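Local coordinates for protein glycosyltransferase Gtf1 (Streptococcus pneumoniae, PDB 4PQG) that belongs to the GT-B class of glycosyltransferases, carries an added extended beta-sheet domain, and is seen here with uridine-5'-diphosphate bound, at residues F65-V70 with I82-V87; Y155-F160 with T173-D178; I429-P434 with Q463-K468. All coordinates share one frame; numbering follows the deposited sequence.

In the fold
The three contacts sample the three sheets of the chain. Contact 1 lies at the surface, where the start of the outermost strand 70-72 of the first parallel sheet and the turn before it meet a later loop; it is thinly packed and partly bridged by water. Contact 2 is buried in the large antiparallel sheet, within the hairpin of strands 154-163 and 166-175, and combines main-chain bonds with hydroxyl and sulfur-aromatic contacts. Contact 3, also buried, sets a helix on a strand of the second parallel sheet and relies on aromatic and aliphatic packing. Contacts 1 and 2 lie on one side of the chain's centre, their centres about 18 Å apart; contact 3 is on the opposite side.

Contact 1. Residues F65-V70 with I82-V87; sequences FDDNQV and IAPTSV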
# COMPACT_ATOMS: atom_id res chain seq x y z
N PHE A 65 -0.82 -11.62 1.77
CA PHE A 65 -1.21 -12.37 0.56
C PHE A 65 -0.61 -13.79 0.64
O PHE A 65 0.50 -13.97 1.16
CB PHE A 65 -0.67 -11.71 -0.72
CG PHE A 65 -1.31 -10.40 -1.07
CD1 PHE A 65 -2.63 -10.33 -1.52
CD2 PHE A 65 -0.57 -9.24 -1.00
CE1 PHE A 65 -3.20 -9.12 -1.86
CE2 PHE A 65 -1.14 -8.01 -1.34
CZ PHE A 65 -2.45 -7.95 -1.77
N ASP A 66 -1.33 -14.80 0.15
CA ASP A 66 -0.74 -16.13 -0.07
C ASP A 66 0.12 -16.05 -1.32
O ASP A 66 -0.26 -15.35 -2.26
CB ASP A 66 -1.81 -17.18 -0.32
CG ASP A 66 -2.71 -17.41 0.87
OD1 ASP A 66 -2.23 -17.43 2.02
OD2 ASP A 66 -3.91 -17.59 0.64
N ASP A 67 1.24 -16.77 -1.34
CA ASP A 67 2.14 -16.80 -2.50
C ASP A 67 1.40 -17.10 -3.81
O ASP A 67 1.69 -16.50 -4.84
CB ASP A 67 3.27 -17.81 -2.31
CG ASP A 67 4.24 -17.42 -1.21
OD1 ASP A 67 4.09 -16.33 -0.58
OD2 ASP A 67 5.16 -18.22 -0.96
N ASN A 68 0.43 -18.01 -3.77
CA ASN A 68 -0.29 -18.35 -5.00
C ASN A 68 -1.34 -17.32 -5.41
O ASN A 68 -1.99 -17.47 -6.42
CB ASN A 68 -0.87 -19.77 -4.93
CG ASN A 68 -1.97 -19.90 -3.89
OD1 ASN A 68 -2.68 -18.93 -3.56
ND2 ASN A 68 -2.11 -21.10 -3.35
N GLN A 69 -1.50 -16.26 -4.62
CA GLN A 69 -2.31 -15.11 -5.04
C GLN A 69 -1.47 -14.00 -5.71
O GLN A 69 -2.01 -12.97 -6.11
CB GLN A 69 -3.02 -14.52 -3.82
CG GLN A 69 -4.26 -15.28 -3.37
CD GLN A 69 -4.84 -14.70 -2.09
OE1 GLN A 69 -4.12 -14.51 -1.10
NE2 GLN A 69 -6.14 -14.44 -2.10
N VAL A 70 -0.15 -14.19 -5.82
CA VAL A 70 0.73 -13.09 -6.24
C VAL A 70 1.27 -13.26 -7.65
O VAL A 70 1.84 -14.30 -7.97
CB VAL A 70 1.89 -12.90 -5.24
CG1 VAL A 70 2.89 -11.86 -5.75
CG2 VAL A 70 1.34 -12.51 -3.88
N ILE A 82 6.94 -17.33 -7.38
CA ILE A 82 6.98 -16.40 -6.26
C ILE A 82 7.30 -17.21 -5.00
O ILE A 82 6.56 -18.12 -4.65
CB ILE A 82 5.62 -15.67 -6.08
CG1 ILE A 82 5.29 -14.82 -7.32
CG2 ILE A 82 5.61 -14.82 -4.82
CD1 ILE A 82 6.26 -13.68 -7.57
N ALA A 83 8.41 -16.86 -4.34
CA ALA A 83 8.93 -17.65 -3.21
C ALA A 83 9.84 -16.81 -2.30
O ALA A 83 10.42 -15.85 -2.75
CB ALA A 83 9.68 -18.86 -3.73
N PRO A 84 9.98 -17.20 -1.03
CA PRO A 84 10.95 -16.55 -0.14
C PRO A 84 12.39 -16.77 -0.60
O PRO A 84 12.66 -17.75 -1.31
CB PRO A 84 10.74 -17.26 1.20
CG PRO A 84 9.39 -17.89 1.13
CD PRO A 84 9.15 -18.20 -0.32
N THR A 85 13.30 -15.88 -0.20
CA THR A 85 14.73 -16.06 -0.44
C THR A 85 15.24 -17.20 0.43
O THR A 85 15.02 -17.20 1.64
CB THR A 85 15.55 -14.77 -0.17
OG1 THR A 85 15.17 -13.74 -1.10
CG2 THR A 85 17.05 -15.04 -0.31
N SER A 86 15.88 -18.18 -0.19
CA SER A 86 16.49 -19.29 0.55
C SER A 86 17.92 -19.57 0.10
O SER A 86 18.59 -20.44 0.66
CB SER A 86 15.63 -20.55 0.45
OG SER A 86 15.39 -20.89 -0.90
N VAL A 87 18.40 -18.81 -0.89
CA VAL A 87 19.78 -18.88 -1.33
C VAL A 87 20.75 -18.40 -0.23
O VAL A 87 20.53 -17.36 0.39
CB VAL A 87 19.96 -18.06 -2.63
CG1 VAL A 87 21.42 -17.89 -2.98
CG2 VAL A 87 19.21 -18.73 -3.77
O HOH W 1 6.32 -20.30 -2.83
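At the outer edge of the parallel sheet of the first Rossmann-like half, Asp67, in a turn, and Val70, where strand 70-72 begins, meet Ile82 and Pro84 of a loop that returns past them after helix 73-76. The apolar part joins two beta-branched residues, whose branches sit close to the backbone where turn and loop meet. Val70 CG1 lies 4.1 Å from Ile82 CG1 and equally far from Ile82 CG2, so the valine methyl faces both branches, and the side chains cross at about a right angle. With Ile82 CG1 anti to its own carbonyl carbon (chi1 -62°), this branch also comes within 3.5 Å of Val70 O.

The polar part is indirect. Asp67 OD2 and Ile82 O stand 3.9 Å apart, and two acceptors can be joined only through a donor; a water supplies it, giving one hydrogen to Asp67 OD2 at 3.0 Å and the other to Ile82 O at 2.8 Å. Pro84 offers an apolar ring at the surface, with CD 4.0 Å from Asp67 OD2. The other carboxylate oxygen, Asp67 OD1, is bonded to Gln57, which, with the water on OD2, probably limits the rotation of the carboxylate. The backbone of 67-69 forms a 3-10 turn, in which Val70 N bonds to Asp67 O at 3.1 Å, and Gln69 folds its OE1 back onto Asp66 N.

Helix 56-63 backs both segments: Thr60 touches Val70, while Gln57 touches Ile82 and Pro84. Farther along, Val87 makes backbone hydrogen bonds to Val133 and Ser151, tying this loop to the large antiparallel sheet.

Contact 2. Residues Y155-F160 with T173-D178; sequences YCSEYF and TFYNED
A bent chain of three hydroxyls, turning at Tyr175 OH, links the side chains of Tyr159, Tyr175 and Ser157 on one face of the sheet. The two tyrosines reach toward each other from opposite directions, and Tyr159 OH donates to Tyr175 OH at 2.7 Å; Tyr175 OH in turn makes a weak bond to Ser157 OG, whose stronger partner is Asp148. Each phenol oxygen lies at the edge of the other ring, near its plane. Thr173 packs the same face: its OG1, bonded to Asp184, sits 3.5 Å from Tyr159 CE2, and its CG2 lies over one face of the Tyr175 ring, toward the rim. Ser157 and Thr173 suit places beside the large rings, being small and carrying hydroxyls that bond to these aspartates.

The frame is an antiparallel beta hairpin of the GtfA extended beta-sheet domain. Ser157 and Thr173 form a hydrogen-bonded pair, Ser157 N to Thr173 O at 2.9 Å and Thr173 N to Ser157 O at 2.8 Å. Next comes the non-hydrogen-bonded pair of Cys156 and Phe174, whose side chains take the reverse face. With SG anti to the backbone N (chi1 174°), the cysteine lays its sulfur over the Phe174 ring, 4.0 Å from Cys156 SG to the centroid, and CB adds a CH-pi contact. Beyond it, Tyr175 N bonds to Tyr155 O from 46° above the carbonyl plane, while a water donates to both Tyr155 O and Tyr175 O.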
# COMPACT_ATOMS: atom_id res chain seq x y z
N TYR A 155 16.88 -15.13 -9.99
CA TYR A 155 15.81 -14.82 -10.92
C TYR A 155 16.09 -13.61 -11.85
O TYR A 155 15.45 -13.49 -12.88
CB TYR A 155 14.48 -14.64 -10.18
CG TYR A 155 14.41 -13.48 -9.19
CD1 TYR A 155 14.07 -12.18 -9.60
CD2 TYR A 155 14.63 -13.70 -7.83
CE1 TYR A 155 13.98 -11.13 -8.68
CE2 TYR A 155 14.55 -12.66 -6.91
CZ TYR A 155 14.23 -11.39 -7.34
OH TYR A 155 14.14 -10.40 -6.38
N CYS A 156 17.04 -12.74 -11.47
CA CYS A 156 17.38 -11.55 -12.25
C CYS A 156 18.87 -11.20 -12.10
O CYS A 156 19.45 -11.34 -11.01
CB CYS A 156 16.50 -10.36 -11.79
SG CYS A 156 16.90 -8.76 -12.53
N SER A 157 19.48 -10.75 -13.21
CA SER A 157 20.79 -10.07 -13.17
C SER A 157 20.70 -8.67 -13.79
O SER A 157 19.99 -8.45 -14.77
CB SER A 157 21.87 -10.85 -13.92
OG SER A 157 22.19 -12.04 -13.24
N GLU A 158 21.42 -7.74 -13.19
CA GLU A 158 21.61 -6.41 -13.74
C GLU A 158 23.07 -6.24 -14.12
O GLU A 158 23.97 -6.60 -13.36
CB GLU A 158 21.25 -5.34 -12.72
CG GLU A 158 19.76 -5.23 -12.42
CD GLU A 158 19.46 -4.15 -11.41
OE1 GLU A 158 20.17 -4.07 -10.39
OE2 GLU A 158 18.51 -3.39 -11.64
N TYR A 159 23.28 -5.64 -15.29
CA TYR A 159 24.59 -5.43 -15.86
C TYR A 159 24.89 -3.94 -15.93
O TYR A 159 24.03 -3.15 -16.34
CB TYR A 159 24.69 -6.08 -17.25
CG TYR A 159 24.36 -7.56 -17.20
CD1 TYR A 159 25.31 -8.50 -16.82
CD2 TYR A 159 23.07 -8.01 -17.49
CE1 TYR A 159 25.00 -9.86 -16.77
CE2 TYR A 159 22.74 -9.36 -17.44
CZ TYR A 159 23.71 -10.27 -17.08
OH TYR A 159 23.38 -11.59 -17.03
N PHE A 160 26.09 -3.58 -15.48
CA PHE A 160 26.53 -2.20 -15.36
C PHE A 160 27.86 -1.97 -16.06
O PHE A 160 28.69 -2.87 -16.13
CB PHE A 160 26.74 -1.82 -13.88
CG PHE A 160 25.50 -1.90 -13.04
CD1 PHE A 160 24.81 -0.75 -12.68
CD2 PHE A 160 25.05 -3.13 -12.55
CE1 PHE A 160 23.68 -0.82 -11.87
CE2 PHE A 160 23.93 -3.20 -11.75
CZ PHE A 160 23.24 -2.05 -11.40
N THR A 173 18.42 -8.95 -17.04
CA THR A 173 18.02 -10.23 -17.64
C THR A 173 17.25 -11.02 -16.59
O THR A 173 17.64 -11.03 -15.43
CB THR A 173 19.26 -11.03 -18.13
OG1 THR A 173 19.87 -10.35 -19.23
CG2 THR A 173 18.87 -12.45 -18.59
N PHE A 174 16.16 -11.66 -17.01
CA PHE A 174 15.37 -12.54 -16.15
C PHE A 174 15.54 -13.99 -16.57
O PHE A 174 15.58 -14.29 -17.78
CB PHE A 174 13.89 -12.10 -16.11
CG PHE A 174 13.67 -10.85 -15.29
CD1 PHE A 174 13.27 -10.94 -13.96
CD2 PHE A 174 13.92 -9.59 -15.83
CE1 PHE A 174 13.11 -9.79 -13.19
CE2 PHE A 174 13.75 -8.44 -15.07
CZ PHE A 174 13.35 -8.54 -13.74
N TYR A 175 15.62 -14.87 -15.58
CA TYR A 175 15.96 -16.29 -15.79
C TYR A 175 14.82 -17.25 -15.46
O TYR A 175 13.89 -16.91 -14.69
CB TYR A 175 17.17 -16.68 -14.93
CG TYR A 175 18.39 -15.86 -15.24
CD1 TYR A 175 19.24 -16.22 -16.28
CD2 TYR A 175 18.69 -14.72 -14.48
CE1 TYR A 175 20.36 -15.46 -16.58
CE2 TYR A 175 19.81 -13.95 -14.76
CZ TYR A 175 20.63 -14.33 -15.82
OH TYR A 175 21.74 -13.57 -16.12
N ASN A 176 14.92 -18.44 -16.06
CA ASN A 176 14.16 -19.60 -15.62
C ASN A 176 14.90 -20.35 -14.51
O ASN A 176 16.08 -20.07 -14.25
CB ASN A 176 13.89 -20.55 -16.81
CG ASN A 176 12.73 -20.09 -17.67
OD1 ASN A 176 11.85 -19.35 -17.24
ND2 ASN A 176 12.72 -20.55 -18.91
N GLU A 177 14.23 -21.32 -13.88
CA GLU A 177 14.85 -22.14 -12.83
C GLU A 177 16.18 -22.76 -13.20
O GLU A 177 17.11 -22.80 -12.38
CB GLU A 177 13.90 -23.25 -12.38
CG GLU A 177 12.72 -22.77 -11.58
CD GLU A 177 11.92 -23.93 -11.00
OE1 GLU A 177 11.95 -25.04 -11.58
OE2 GLU A 177 11.27 -23.73 -9.96
N ASP A 178 16.30 -23.23 -14.44
CA ASP A 178 17.50 -23.96 -14.87
C ASP A 178 18.68 -23.04 -15.20
O ASP A 178 19.72 -23.52 -15.64
CB ASP A 178 17.20 -24.89 -16.05
CG ASP A 178 16.76 -24.14 -17.29
OD1 ASP A 178 16.79 -22.88 -17.31
OD2 ASP A 178 16.35 -24.81 -18.26
O HOH W 2 12.76 -14.68 -13.16

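Contact 3. Residues I429-P434 with Q463-K468; sequences IGFDVP and QAYAAK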
# COMPACT_ATOMS: atom_id res chain seq x y z
N ILE A 429 -11.54 11.12 17.30
CA ILE A 429 -11.67 12.58 17.16
C ILE A 429 -11.05 13.01 15.83
O ILE A 429 -9.86 12.81 15.62
CB ILE A 429 -10.99 13.34 18.33
CG1 ILE A 429 -11.59 12.91 19.69
CG2 ILE A 429 -11.11 14.84 18.12
CD1 ILE A 429 -10.82 13.41 20.90
N GLY A 430 -11.86 13.59 14.94
CA GLY A 430 -11.37 14.01 13.63
C GLY A 430 -12.13 15.16 13.00
O GLY A 430 -13.14 15.63 13.54
N PHE A 431 -11.64 15.61 11.86
CA PHE A 431 -12.31 16.68 11.12
C PHE A 431 -13.64 16.23 10.52
O PHE A 431 -13.78 15.07 10.11
CB PHE A 431 -11.42 17.20 10.00
CG PHE A 431 -10.30 18.09 10.45
CD1 PHE A 431 -10.55 19.30 11.12
CD2 PHE A 431 -8.97 17.77 10.15
CE1 PHE A 431 -9.51 20.14 11.49
CE2 PHE A 431 -7.93 18.61 10.54
CZ PHE A 431 -8.20 19.79 11.21
N ASP A 432 -14.60 17.15 10.48
CA ASP A 432 -15.88 16.92 9.83
C ASP A 432 -15.70 17.03 8.32
O ASP A 432 -16.07 18.04 7.71
CB ASP A 432 -16.91 17.93 10.33
CG ASP A 432 -18.35 17.54 9.98
OD1 ASP A 432 -18.57 16.57 9.23
OD2 ASP A 432 -19.28 18.22 10.47
N VAL A 433 -15.10 16.01 7.71
CA VAL A 433 -14.78 16.03 6.29
C VAL A 433 -15.11 14.68 5.67
O VAL A 433 -15.01 13.66 6.35
CB VAL A 433 -13.29 16.39 6.02
CG1 VAL A 433 -13.02 17.87 6.29
CG2 VAL A 433 -12.34 15.50 6.81
N PRO A 434 -15.51 14.67 4.39
CA PRO A 434 -15.82 13.40 3.74
C PRO A 434 -14.55 12.60 3.37
O PRO A 434 -13.47 13.17 3.34
CB PRO A 434 -16.58 13.83 2.49
CG PRO A 434 -16.07 15.19 2.19
CD PRO A 434 -15.71 15.82 3.50
N GLN A 463 -5.97 24.21 19.25
CA GLN A 463 -6.85 24.58 20.35
C GLN A 463 -8.13 23.76 20.32
O GLN A 463 -8.61 23.32 21.37
CB GLN A 463 -7.15 26.09 20.31
CG GLN A 463 -8.44 26.54 20.98
CD GLN A 463 -8.68 28.04 20.82
OE1 GLN A 463 -9.64 28.47 20.16
NE2 GLN A 463 -7.79 28.85 21.40
N ALA A 464 -8.67 23.52 19.13
CA ALA A 464 -9.88 22.72 18.98
C ALA A 464 -9.66 21.27 19.40
O ALA A 464 -10.38 20.76 20.26
CB ALA A 464 -10.44 22.80 17.56
N TYR A 465 -8.66 20.61 18.82
CA TYR A 465 -8.35 19.22 19.21
C TYR A 465 -8.05 19.11 20.71
O TYR A 465 -8.59 18.23 21.38
CB TYR A 465 -7.19 18.65 18.38
CG TYR A 465 -7.63 18.08 17.05
CD1 TYR A 465 -7.89 16.71 16.90
CD2 TYR A 465 -7.80 18.92 15.94
CE1 TYR A 465 -8.31 16.19 15.68
CE2 TYR A 465 -8.20 18.40 14.72
CZ TYR A 465 -8.45 17.05 14.59
OH TYR A 465 -8.86 16.56 13.37
N ALA A 466 -7.20 20.01 21.23
CA ALA A 466 -6.89 20.04 22.67
C ALA A 466 -8.16 20.11 23.50
O ALA A 466 -8.34 19.31 24.42
CB ALA A 466 -5.98 21.21 23.02
N ALA A 467 -9.06 21.04 23.16
CA ALA A 467 -10.34 21.21 23.86
C ALA A 467 -11.20 19.96 23.80
O ALA A 467 -11.87 19.61 24.78
CB ALA A 467 -11.11 22.40 23.29
N LYS A 468 -11.21 19.29 22.66
CA LYS A 468 -12.03 18.10 22.49
C LYS A 468 -11.50 16.88 23.24
O LYS A 468 -12.28 16.12 23.84
CB LYS A 468 -12.27 17.80 21.01
CG LYS A 468 -13.36 18.66 20.39
CD LYS A 468 -14.65 18.55 21.21
CE LYS A 468 -15.76 19.37 20.61
NZ LYS A 468 -17.01 19.19 21.40
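In the second Rossmann-like half of the GT-B fold, Tyr465 of helix 458-474 lies against Ile429, Gly430 and Phe431 of strand 428-431. Helix and strand run nearly antiparallel, with axes 9.7 Å apart at closest and 152° between their directions, a spacing that suits one layer of bulky side chains between them.

Tyr465 carries most of the contact between the two segments. Its ring meets the Phe431 ring edge-to-face: the planes stand at 85°, the centroids are 5.3 Å apart, and Tyr465 OH is poised 3.4 Å above the plane of Phe431, over its centre. One ring carbon joins in: Tyr465 CE2, on the edge turned to Phe431, is 3.8 Å from Phe431 CZ. Tyr465 OH also comes close to Phe431 N, but the angle is poor and no bond forms there; the buried hydroxyl is bonded to Thr407 O, which probably fixes how the phenol is turned. Gly430, with no side chain, meets Tyr465 OH by its backbone C at 3.6 Å. Tyrosine suits this place, joining a flat apolar ring to one polar atom that can find a backbone partner.

Ile429 packs alongside the ring. Placed anti to the backbone N, its CG2 branch touches Tyr465 CD1 at 3.9 Å and Lys468 CB at 4.3 Å, while Ile429 O approaches the ring edge at CE1. Lys468 also meets Ile429 through its backbone C, 4.2 Å from Ile429 CD1; its chain then leads away, NZ bonding to Gln471 and the ammonium making a cation-pi contact with Tyr448.

Helix 343-353 packs beside helix 458-474 on the same side of the sheet: its Trp345 touches Phe431, its Leu346 and Ala349 touch Tyr465. Strand 428-431 runs between strands 404-406 and 447-450, Ile429 touching Val404 and Leu406 on one and Ile450 on the other.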